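Side-chain contacts in alkylhydroperoxidase AhpD core (Rhodospirillum rubrum, PDB 2OUW), which probably reduces hydroperoxides through a thiol-disulfide centre, as AhpD-type members of the carboxymuconolactone decarboxylase family do: residues Met73-Leu76 and Ala77-Ala81; Asn82-Ser85 and Tyr86-His89; Val22-Asp25 and Ile26-Thr29; Ala65-Pro68 and Leu69-Glu72. All coordinates share one frame; numbering follows the deposited sequence.

Interaction 1 of 4, residues Met73-Leu76 and Ala77-Ala81; sequences MIYL and AVSTA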
loop_
_atom_site.group_PDB
_atom_site.type_symbol
_atom_site.label_atom_id
_atom_site.label_comp_id
_atom_site.label_asym_id
_atom_site.label_seq_id
_atom_site.Cartn_x
_atom_site.Cartn_y
_atom_site.Cartn_z
HETATM N N MSE B 73 -17.195 -7.319 -8.053
HETATM C CA MSE B 73 -16.952 -7.375 -6.603
HETATM C C MSE B 73 -15.462 -7.560 -6.347
HETATM O O MSE B 73 -14.899 -6.959 -5.446
HETATM C CB MSE B 73 -17.775 -8.489 -5.973
HETATM C CG MSE B 73 -19.267 -8.232 -6.097
HETATM SE SE MSE B 73 -20.385 -9.550 -5.215
HETATM C CE MSE B 73 -19.244 -11.128 -5.240
ATOM N N ILE B 74 -14.812 -8.371 -7.172
ATOM C CA ILE B 74 -13.382 -8.509 -7.065
ATOM C C ILE B 74 -12.717 -7.149 -7.345
ATOM O O ILE B 74 -11.845 -6.707 -6.578
ATOM C CB ILE B 74 -12.845 -9.554 -8.024
ATOM C CG1 ILE B 74 -13.266 -10.957 -7.588
ATOM C CG2 ILE B 74 -11.334 -9.500 -8.067
ATOM C CD1 ILE B 74 -13.101 -12.014 -8.684
ATOM N N TYR B 75 -13.148 -6.474 -8.408
ATOM C CA TYR B 75 -12.606 -5.144 -8.770
ATOM C C TYR B 75 -12.764 -4.143 -7.641
ATOM O O TYR B 75 -11.877 -3.322 -7.372
ATOM C CB TYR B 75 -13.292 -4.615 -10.024
ATOM C CG TYR B 75 -12.420 -3.846 -11.016
ATOM C CD1 TYR B 75 -11.893 -2.603 -10.704
ATOM C CD2 TYR B 75 -12.172 -4.349 -12.284
ATOM C CE1 TYR B 75 -11.137 -1.883 -11.640
ATOM C CE2 TYR B 75 -11.420 -3.642 -13.212
ATOM C CZ TYR B 75 -10.910 -2.410 -12.885
ATOM O OH TYR B 75 -10.161 -1.695 -13.806
ATOM N N LEU B 76 -13.905 -4.215 -6.971
ATOM C CA LEU B 76 -14.180 -3.340 -5.855
ATOM C C LEU B 76 -13.288 -3.632 -4.674
ATOM O O LEU B 76 -12.767 -2.714 -4.039
ATOM C CB LEU B 76 -15.655 -3.421 -5.473
ATOM C CG LEU B 76 -16.091 -2.776 -4.159
ATOM C CD1 LEU B 76 -15.800 -1.280 -4.165
ATOM C CD2 LEU B 76 -17.549 -3.055 -3.933
ATOM N N ALA B 77 -13.088 -4.914 -4.358
ATOM C CA ALA B 77 -12.194 -5.259 -3.256
ATOM C C ALA B 77 -10.755 -4.811 -3.535
ATOM O O ALA B 77 -10.070 -4.315 -2.642
ATOM C CB ALA B 77 -12.232 -6.734 -2.981
ATOM N N VAL B 78 -10.296 -5.001 -4.780
ATOM C CA VAL B 78 -8.950 -4.580 -5.166
ATOM C C VAL B 78 -8.828 -3.085 -5.057
ATOM O O VAL B 78 -7.864 -2.577 -4.490
ATOM C CB VAL B 78 -8.552 -5.084 -6.568
ATOM C CG1 VAL B 78 -7.159 -4.607 -6.942
ATOM C CG2 VAL B 78 -8.546 -6.590 -6.552
ATOM N N SER B 79 -9.841 -2.362 -5.557
ATOM C CA SER B 79 -9.803 -0.912 -5.533
ATOM C C SER B 79 -9.650 -0.407 -4.103
ATOM O O SER B 79 -8.967 0.591 -3.849
ATOM C CB SER B 79 -11.055 -0.364 -6.232
ATOM O OG SER B 79 -11.076 -0.817 -7.600
ATOM N N THR B 80 -10.289 -1.114 -3.175
ATOM C CA THR B 80 -10.296 -0.744 -1.769
ATOM C C THR B 80 -8.953 -0.962 -1.159
ATOM O O THR B 80 -8.456 -0.093 -0.449
ATOM C CB THR B 80 -11.353 -1.553 -0.962
ATOM O OG1 THR B 80 -12.647 -1.190 -1.406
ATOM C CG2 THR B 80 -11.253 -1.281 0.546
ATOM N N ALA B 81 -8.351 -2.122 -1.447
ATOM C CA ALA B 81 -7.079 -2.473 -0.868
ATOM C C ALA B 81 -5.995 -1.546 -1.415
ATOM O O ALA B 81 -5.031 -1.250 -0.713
ATOM C CB ALA B 81 -6.732 -3.954 -1.179
#
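Ser79 reaches back one turn of helix 68-81 with its hydroxyl, placing OG 2.6 Å from Tyr75 O. The same oxygen accepts from Ser79 N at 2.9 Å, and the two donors approach from opposite faces of the carbonyl plane, so one acceptor is gripped twice by a single residue. The torsion responsible is chi1 of -60°, which sets OG beside its own backbone N and turns it to the preceding turn. Thr80 repeats the pattern one residue on: OG1 lies 3.0 Å from Leu76 O, with Thr80 N at 3.1 Å from that atom and on the other face. Serine and threonine suit a buried helix for this reason, since a short hydroxyl can spend its proton on the helix's own carbonyls. Ser79 OG also lies near the plane of the Tyr75 ring, at its edge, 3.7 Å from Tyr75 CD1. On another flank the branched chains of Ile74 and Val78 meet through their CG2 methyls, 4.3 Å apart, while Ala77 packs on Ile112 of helix 102-125.

Farther out, the Tyr75 ring stacks with His91, its OH bonds Thr118 of the second subunit, and Ser79 OG meets Asn119 ND2 of that subunit. With an alanine at Ser79, Tyr75 O would probably keep a single donor from this residue and Asn119 ND2 of the second subunit would lose its partner. Because Ser79 OG gives its proton to Tyr75 O, its lone pairs remain to accept from the amide, tying the helix backbone to the subunit interface.

Interaction 2 of 4, residues Asn82-Ser85 and Tyr86-His89; sequences NSCS and YCAH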
loop_
_atom_site.group_PDB
_atom_site.type_symbol
_atom_site.label_atom_id
_atom_site.label_comp_id
_atom_site.label_asym_id
_atom_site.label_seq_id
_atom_site.Cartn_x
_atom_site.Cartn_y
_atom_site.Cartn_z
ATOM N N ASN B 82 -6.171 -1.079 -2.658
ATOM C CA ASN B 82 -5.288 -0.063 -3.263
ATOM C C ASN B 82 -5.593 1.387 -2.837
ATOM O O ASN B 82 -4.952 2.329 -3.313
ATOM C CB ASN B 82 -5.314 -0.220 -4.801
ATOM C CG ASN B 82 -4.664 -1.522 -5.253
ATOM O OD1 ASN B 82 -3.788 -2.014 -4.569
ATOM N ND2 ASN B 82 -5.085 -2.074 -6.399
ATOM N N SER B 83 -6.538 1.537 -1.907
ATOM C CA SER B 83 -7.066 2.833 -1.390
ATOM C C SER B 83 -7.380 3.931 -2.425
ATOM O O SER B 83 -7.171 5.130 -2.171
ATOM C CB SER B 83 -6.201 3.387 -0.243
ATOM O OG SER B 83 -6.951 4.309 0.553
ATOM N N CYS B 84 -7.951 3.522 -3.555
ATOM C CA CYS B 84 -8.379 4.458 -4.595
ATOM C C CYS B 84 -9.815 4.869 -4.303
ATOM O O CYS B 84 -10.751 4.085 -4.514
ATOM C CB CYS B 84 -8.306 3.795 -5.983
ATOM S SG CYS B 84 -8.946 4.882 -7.269
ATOM N N SER B 85 -10.007 6.107 -3.856
ATOM C CA SER B 85 -11.332 6.593 -3.459
ATOM C C SER B 85 -12.329 6.651 -4.604
ATOM O O SER B 85 -13.491 6.231 -4.455
ATOM C CB SER B 85 -11.251 7.992 -2.864
ATOM O OG SER B 85 -12.500 8.648 -3.011
ATOM N N TYR B 86 -11.889 7.194 -5.739
ATOM C CA TYR B 86 -12.742 7.250 -6.917
ATOM C C TYR B 86 -13.161 5.832 -7.319
ATOM O O TYR B 86 -14.309 5.582 -7.636
ATOM C CB TYR B 86 -12.005 7.957 -8.078
ATOM C CG TYR B 86 -12.803 7.991 -9.343
ATOM C CD1 TYR B 86 -12.788 6.916 -10.241
ATOM C CD2 TYR B 86 -13.627 9.064 -9.620
ATOM C CE1 TYR B 86 -13.549 6.944 -11.385
ATOM C CE2 TYR B 86 -14.396 9.094 -10.763
ATOM C CZ TYR B 86 -14.355 8.048 -11.643
ATOM O OH TYR B 86 -15.135 8.076 -12.770
ATOM N N CYS B 87 -12.221 4.901 -7.283
ATOM C CA CYS B 87 -12.487 3.533 -7.709
ATOM C C CYS B 87 -13.456 2.812 -6.783
ATOM O O CYS B 87 -14.225 1.950 -7.226
ATOM C CB CYS B 87 -11.172 2.763 -7.804
ATOM S SG CYS B 87 -9.866 3.662 -8.694
ATOM N N ALA B 88 -13.425 3.151 -5.497
ATOM C CA ALA B 88 -14.405 2.610 -4.549
ATOM C C ALA B 88 -15.829 3.036 -4.941
ATOM O O ALA B 88 -16.749 2.233 -4.939
ATOM C CB ALA B 88 -14.084 3.067 -3.134
ATOM N N HIS B 89 -15.996 4.314 -5.265
ATOM C CA HIS B 89 -17.262 4.807 -5.770
ATOM C C HIS B 89 -17.721 4.178 -7.090
ATOM O O HIS B 89 -18.825 3.618 -7.175
ATOM C CB HIS B 89 -17.214 6.306 -5.977
ATOM C CG HIS B 89 -17.329 7.094 -4.724
ATOM N ND1 HIS B 89 -18.539 7.353 -4.126
ATOM C CD2 HIS B 89 -16.387 7.702 -3.960
ATOM C CE1 HIS B 89 -18.341 8.086 -3.047
ATOM N NE2 HIS B 89 -17.047 8.316 -2.929
#
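Cys84 and Cys87 are joined covalently, SG to SG at 2.1 Å, and this disulfide is the tight heart of the contact. The CB atoms of Cys84 and Cys87 stand only 3.5 Å apart, and the S-S torsion is 59°, a right-handed twist flatter than the roughly 90° of a relaxed disulfide. The Cys-X-X-Cys spacing at the start of a helix allows this. Cys84 occupies the N-cap position, its SG anti to the backbone N, while Cys87 sits in the first turn with SG beside its own N, so the two sulfurs converge. Ala88 N closes the turn on Cys84 O at 3.0 Å, and a methyl is all that Ala88 adds there.

The other side is looser. His89 N reaches Ser85 O at a long 3.3 Å, though nearly straight at 168°, and the imidazole brings CD2 equally near, 3.3 Å from Ser85 O, with that oxygen at the ring edge. Ser85 is partly exposed and was modelled in two conformers, yet its OG bonds Gln126 OE1 of the third subunit, so another chain covers this side. Before the cysteines the chain leaves helix 68-81 through a Schellman motif at Ser83. Tyr86 brings its CB to 4.4 Å from Cys84 SG, while its OH hydrogen-bonds Asp130 of the second subunit and Asn36. A bound ligand of unknown identity sits beside the side chain of Cys87. A disulfide that closes a single helical turn, with a torsion below the relaxed value, is consistent with the redox-active cysteine pair of AhpD relatives.

Interaction 3 of 4, residues Val22-Asp25 and Ile26-Thr29; sequences VFDD and IRAT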
loop_
_atom_site.group_PDB
_atom_site.type_symbol
_atom_site.label_atom_id
_atom_site.label_comp_id
_atom_site.label_asym_id
_atom_site.label_seq_id
_atom_site.Cartn_x
_atom_site.Cartn_y
_atom_site.Cartn_z
ATOM N N VAL B 22 -13.794 5.648 -29.168
ATOM C CA VAL B 22 -13.710 4.928 -27.887
ATOM C C VAL B 22 -14.955 5.213 -27.031
ATOM O O VAL B 22 -15.591 4.298 -26.510
ATOM C CB VAL B 22 -12.409 5.311 -27.078
ATOM C CG1 VAL B 22 -12.463 4.747 -25.675
ATOM C CG2 VAL B 22 -11.152 4.834 -27.784
ATOM N N PHE B 23 -15.308 6.484 -26.907
ATOM C CA PHE B 23 -16.457 6.883 -26.090
ATOM C C PHE B 23 -17.761 6.306 -26.597
ATOM O O PHE B 23 -18.621 5.909 -25.814
ATOM C CB PHE B 23 -16.566 8.408 -25.978
ATOM C CG PHE B 23 -15.839 8.971 -24.797
ATOM C CD1 PHE B 23 -14.474 8.859 -24.702
ATOM C CD2 PHE B 23 -16.521 9.623 -23.783
ATOM C CE1 PHE B 23 -13.795 9.359 -23.591
ATOM C CE2 PHE B 23 -15.843 10.124 -22.673
ATOM C CZ PHE B 23 -14.484 10.019 -22.600
ATOM N N ASP B 24 -17.925 6.253 -27.911
ATOM C CA ASP B 24 -19.131 5.659 -28.458
ATOM C C ASP B 24 -19.183 4.166 -28.243
ATOM O O ASP B 24 -20.242 3.637 -28.022
ATOM C CB ASP B 24 -19.265 6.001 -29.932
ATOM C CG ASP B 24 -19.690 7.436 -30.144
ATOM O OD1 ASP B 24 -20.186 8.079 -29.183
ATOM O OD2 ASP B 24 -19.508 7.918 -31.272
ATOM N N ASP B 25 -18.043 3.498 -28.316
ATOM C CA ASP B 25 -17.943 2.077 -27.983
ATOM C C ASP B 25 -18.270 1.807 -26.491
ATOM O O ASP B 25 -18.996 0.877 -26.175
ATOM C CB ASP B 25 -16.547 1.551 -28.311
ATOM C CG ASP B 25 -16.510 0.028 -28.415
ATOM O OD1 ASP B 25 -17.431 -0.532 -29.018
ATOM O OD2 ASP B 25 -15.566 -0.605 -27.921
ATOM N N ILE B 26 -17.744 2.626 -25.589
ATOM C CA ILE B 26 -18.143 2.547 -24.171
ATOM C C ILE B 26 -19.658 2.650 -24.014
ATOM O O ILE B 26 -20.263 1.859 -23.318
ATOM C CB ILE B 26 -17.475 3.626 -23.293
ATOM C CG1 ILE B 26 -15.955 3.420 -23.296
ATOM C CG2 ILE B 26 -18.083 3.554 -21.844
ATOM C CD1 ILE B 26 -15.113 4.523 -22.655
ATOM N N ARG B 27 -20.268 3.619 -24.673
ATOM C CA ARG B 27 -21.693 3.802 -24.575
ATOM C C ARG B 27 -22.452 2.639 -25.185
ATOM O O ARG B 27 -23.475 2.221 -24.654
ATOM C CB ARG B 27 -22.124 5.086 -25.269
ATOM C CG ARG B 27 -21.656 6.319 -24.575
ATOM C CD ARG B 27 -22.181 7.542 -25.312
ATOM N NE ARG B 27 -21.807 8.736 -24.571
ATOM C CZ ARG B 27 -20.855 9.600 -24.922
ATOM N NH1 ARG B 27 -20.196 9.496 -26.085
ATOM N NH2 ARG B 27 -20.605 10.615 -24.105
ATOM N N ALA B 28 -21.959 2.112 -26.305
ATOM C CA ALA B 28 -22.647 1.011 -26.980
ATOM C C ALA B 28 -22.537 -0.238 -26.133
ATOM O O ALA B 28 -23.473 -0.993 -26.035
ATOM C CB ALA B 28 -22.059 0.771 -28.387
ATOM N N THR B 29 -21.376 -0.422 -25.519
ATOM C CA THR B 29 -21.065 -1.602 -24.725
ATOM C C THR B 29 -21.864 -1.610 -23.433
ATOM O O THR B 29 -22.468 -2.620 -23.082
ATOM C CB THR B 29 -19.568 -1.636 -24.378
ATOM O OG1 THR B 29 -18.797 -1.761 -25.572
ATOM C CG2 THR B 29 -19.233 -2.767 -23.448
#
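Arg27 runs back along helix 17-30 past the carbonyl and CB of Phe23 and ends beside Asp24. Its CB rests 3.6 Å from Phe23 O, CG comes to 3.3 Å from that oxygen, and CD draws off to 3.9 Å. The chain is extended from CG to NE, having left the backbone with CG anti to its carbonyl carbon (chi1 -68°), which carries the head to the preceding turn. There NE turns to Asp33 O, NH2 pairs with Asp10, and NH1 reaches Asp24 OD1 at 3.4 Å, a weak bond within a salt bridge. NH1 also lies 3.8 Å from Phe23 CB. The carboxylate oxygen meets the guanidinium edge in its plane, yet the two planes stand 54° apart; Asp24 OD2 is drawn to Lys20. Arginine suits this spot because its long apolar shaft lies along the backbone while three nitrogens serve separate acceptors.

Thr29 binds Asp25 O twice, by OG1 at 2.7 Å and by N at 2.8 Å, from opposite faces; OG1 stands above the carbonyl plane, 41° out of it. Lys57 also bonds Thr29 OG1, and Trp53 bonds Asp25 OD2. A valine at Thr29 would probably leave Asp25 O with the amide as its sole donor from this residue, and Lys57 NZ without that oxygen. The apolar face is carried by Val22 CG1 and Ile26 CD1, 4.0 Å apart, set against Leu49 and Trp53 of helix 46-60. That helix thus meets hydrocarbon and the polar Asp25 and Thr29 alike, while Asp24 and Arg27 divide their charges among other partners.

Interaction 4 of 4, residues Ala65-Pro68 and Leu69-Glu72; sequences ALDP and LTRE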
loop_
_atom_site.group_PDB
_atom_site.type_symbol
_atom_site.label_atom_id
_atom_site.label_comp_id
_atom_site.label_asym_id
_atom_site.label_seq_id
_atom_site.Cartn_x
_atom_site.Cartn_y
_atom_site.Cartn_z
ATOM N N ALA B 65 -15.109 -16.975 -17.274
ATOM C CA ALA B 65 -15.189 -18.001 -16.237
ATOM C C ALA B 65 -15.983 -17.552 -14.999
ATOM O O ALA B 65 -16.427 -18.403 -14.192
ATOM C CB ALA B 65 -13.785 -18.457 -15.845
ATOM N N LEU B 66 -16.174 -16.239 -14.873
ATOM C CA LEU B 66 -16.824 -15.642 -13.708
ATOM C C LEU B 66 -17.957 -14.756 -14.189
ATOM O O LEU B 66 -17.812 -14.120 -15.211
ATOM C CB LEU B 66 -15.835 -14.737 -12.934
ATOM C CG LEU B 66 -14.537 -15.315 -12.371
ATOM C CD1 LEU B 66 -13.798 -14.225 -11.636
ATOM C CD2 LEU B 66 -14.776 -16.538 -11.466
ATOM N N ASP B 67 -19.059 -14.656 -13.446
ATOM C CA ASP B 67 -20.147 -13.776 -13.913
ATOM C C ASP B 67 -19.794 -12.304 -13.703
ATOM O O ASP B 67 -18.904 -11.986 -12.921
ATOM C CB ASP B 67 -21.528 -14.178 -13.353
ATOM C CG ASP B 67 -21.629 -14.084 -11.842
ATOM O OD1 ASP B 67 -21.077 -13.149 -11.244
ATOM O OD2 ASP B 67 -22.322 -14.948 -11.254
ATOM N N PRO B 68 -20.456 -11.402 -14.443
ATOM C CA PRO B 68 -20.114 -9.996 -14.385
ATOM C C PRO B 68 -20.153 -9.377 -13.009
ATOM O O PRO B 68 -19.347 -8.510 -12.729
ATOM C CB PRO B 68 -21.167 -9.351 -15.301
ATOM C CG PRO B 68 -21.452 -10.389 -16.276
ATOM C CD PRO B 68 -21.523 -11.634 -15.435
ATOM N N LEU B 69 -21.098 -9.795 -12.169
ATOM C CA LEU B 69 -21.204 -9.238 -10.823
ATOM C C LEU B 69 -20.009 -9.670 -9.995
ATOM O O LEU B 69 -19.429 -8.882 -9.275
ATOM C CB LEU B 69 -22.512 -9.671 -10.136
ATOM C CG LEU B 69 -22.670 -9.216 -8.678
ATOM C CD1 LEU B 69 -22.470 -7.704 -8.552
ATOM C CD2 LEU B 69 -24.008 -9.614 -8.122
ATOM N N THR B 70 -19.645 -10.940 -10.092
ATOM C CA THR B 70 -18.485 -11.437 -9.378
ATOM C C THR B 70 -17.233 -10.639 -9.765
ATOM O O THR B 70 -16.477 -10.205 -8.903
ATOM C CB THR B 70 -18.320 -12.951 -9.638
ATOM O OG1 THR B 70 -19.532 -13.622 -9.238
ATOM C CG2 THR B 70 -17.150 -13.526 -8.868
ATOM N N ARG B 71 -17.052 -10.398 -11.056
ATOM C CA ARG B 71 -15.925 -9.578 -11.545
ATOM C C ARG B 71 -15.884 -8.194 -10.954
ATOM O O ARG B 71 -14.821 -7.705 -10.608
ATOM C CB ARG B 71 -15.974 -9.433 -13.053
ATOM C CG ARG B 71 -15.920 -10.743 -13.801
ATOM C CD ARG B 71 -16.146 -10.480 -15.273
ATOM N NE ARG B 71 -16.309 -11.735 -15.984
ATOM C CZ ARG B 71 -16.613 -11.815 -17.272
ATOM N NH1 ARG B 71 -16.778 -10.712 -17.980
ATOM N NH2 ARG B 71 -16.730 -12.993 -17.854
ATOM N N GLU B 72 -17.047 -7.546 -10.844
ATOM C CA GLU B 72 -17.100 -6.219 -10.235
ATOM C C GLU B 72 -16.803 -6.251 -8.738
ATOM O O GLU B 72 -16.219 -5.314 -8.199
ATOM C CB GLU B 72 -18.456 -5.541 -10.443
ATOM C CG GLU B 72 -18.603 -4.764 -11.728
ATOM C CD GLU B 72 -17.531 -3.702 -11.975
ATOM O OE1 GLU B 72 -16.966 -3.119 -11.021
ATOM O OE2 GLU B 72 -17.269 -3.449 -13.162
#
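Asp67 OD1 takes two bonds from Thr70, one from OG1 at 2.6 Å and one from N at 2.9 Å. The amide bond is the N-cap interaction of helix 68-81, fairly straight at 160°, and meets OD1 nearly along its C-O axis; the hydroxyl comes from above the carboxylate plane, 44° out of it. A chi1 of 63° places the Asp67 carboxylate between its own N and carbonyl carbon, folded over the helix start. Pro68 suits the first helical position, where no amide proton is needed, and Asp67 O then accepts from Arg71 N at 3.1 Å. Arg71 extends back along the incoming loop: NE makes a weak, bent bond to Leu66 O at 2.9 Å, while NH2 bonds Gly62 O.

Packing is lighter. Leu66 CB touches Arg71 CG at 4.1 Å, and Leu66 CD1 lies 4.4 Å from the Thr70 methyl CG2. The capped turn follows the loop from helix 46-60, whose Met60 packs on Arg71 and Glu72. Glu72 is hydrogen-bonded to His91 of helix 85-97 and forms a salt bridge with Lys98 just beyond it, and Leu66 and Thr70 face Met73 and Thr70 of the second subunit.

How the interactions relate
Interactions 4, 1 and 2 follow one another along a helical hairpin: the capped start of helix 68-81, its buried body, and the turn into helix 85-97. Interaction 4 joins interaction 1 by packing of Leu66 on Ile74, and interaction 1 joins interaction 2 through Ser79, whose CB packs on Cys87; all three touch the second subunit. Interaction 3 stands apart on the partly buried helix 17-30, about 24 Å from interaction 1 between centres, untouched by other chains of the assembly. Hydroxyl-to-carbonyl bonds recur in interactions 1 and 3, but in the core the Ser79 hydroxyl also serves the subunit interface. Interaction 2 adds a covalent bond, interaction 4 a carboxylate cap, interaction 3 shared ion pairs.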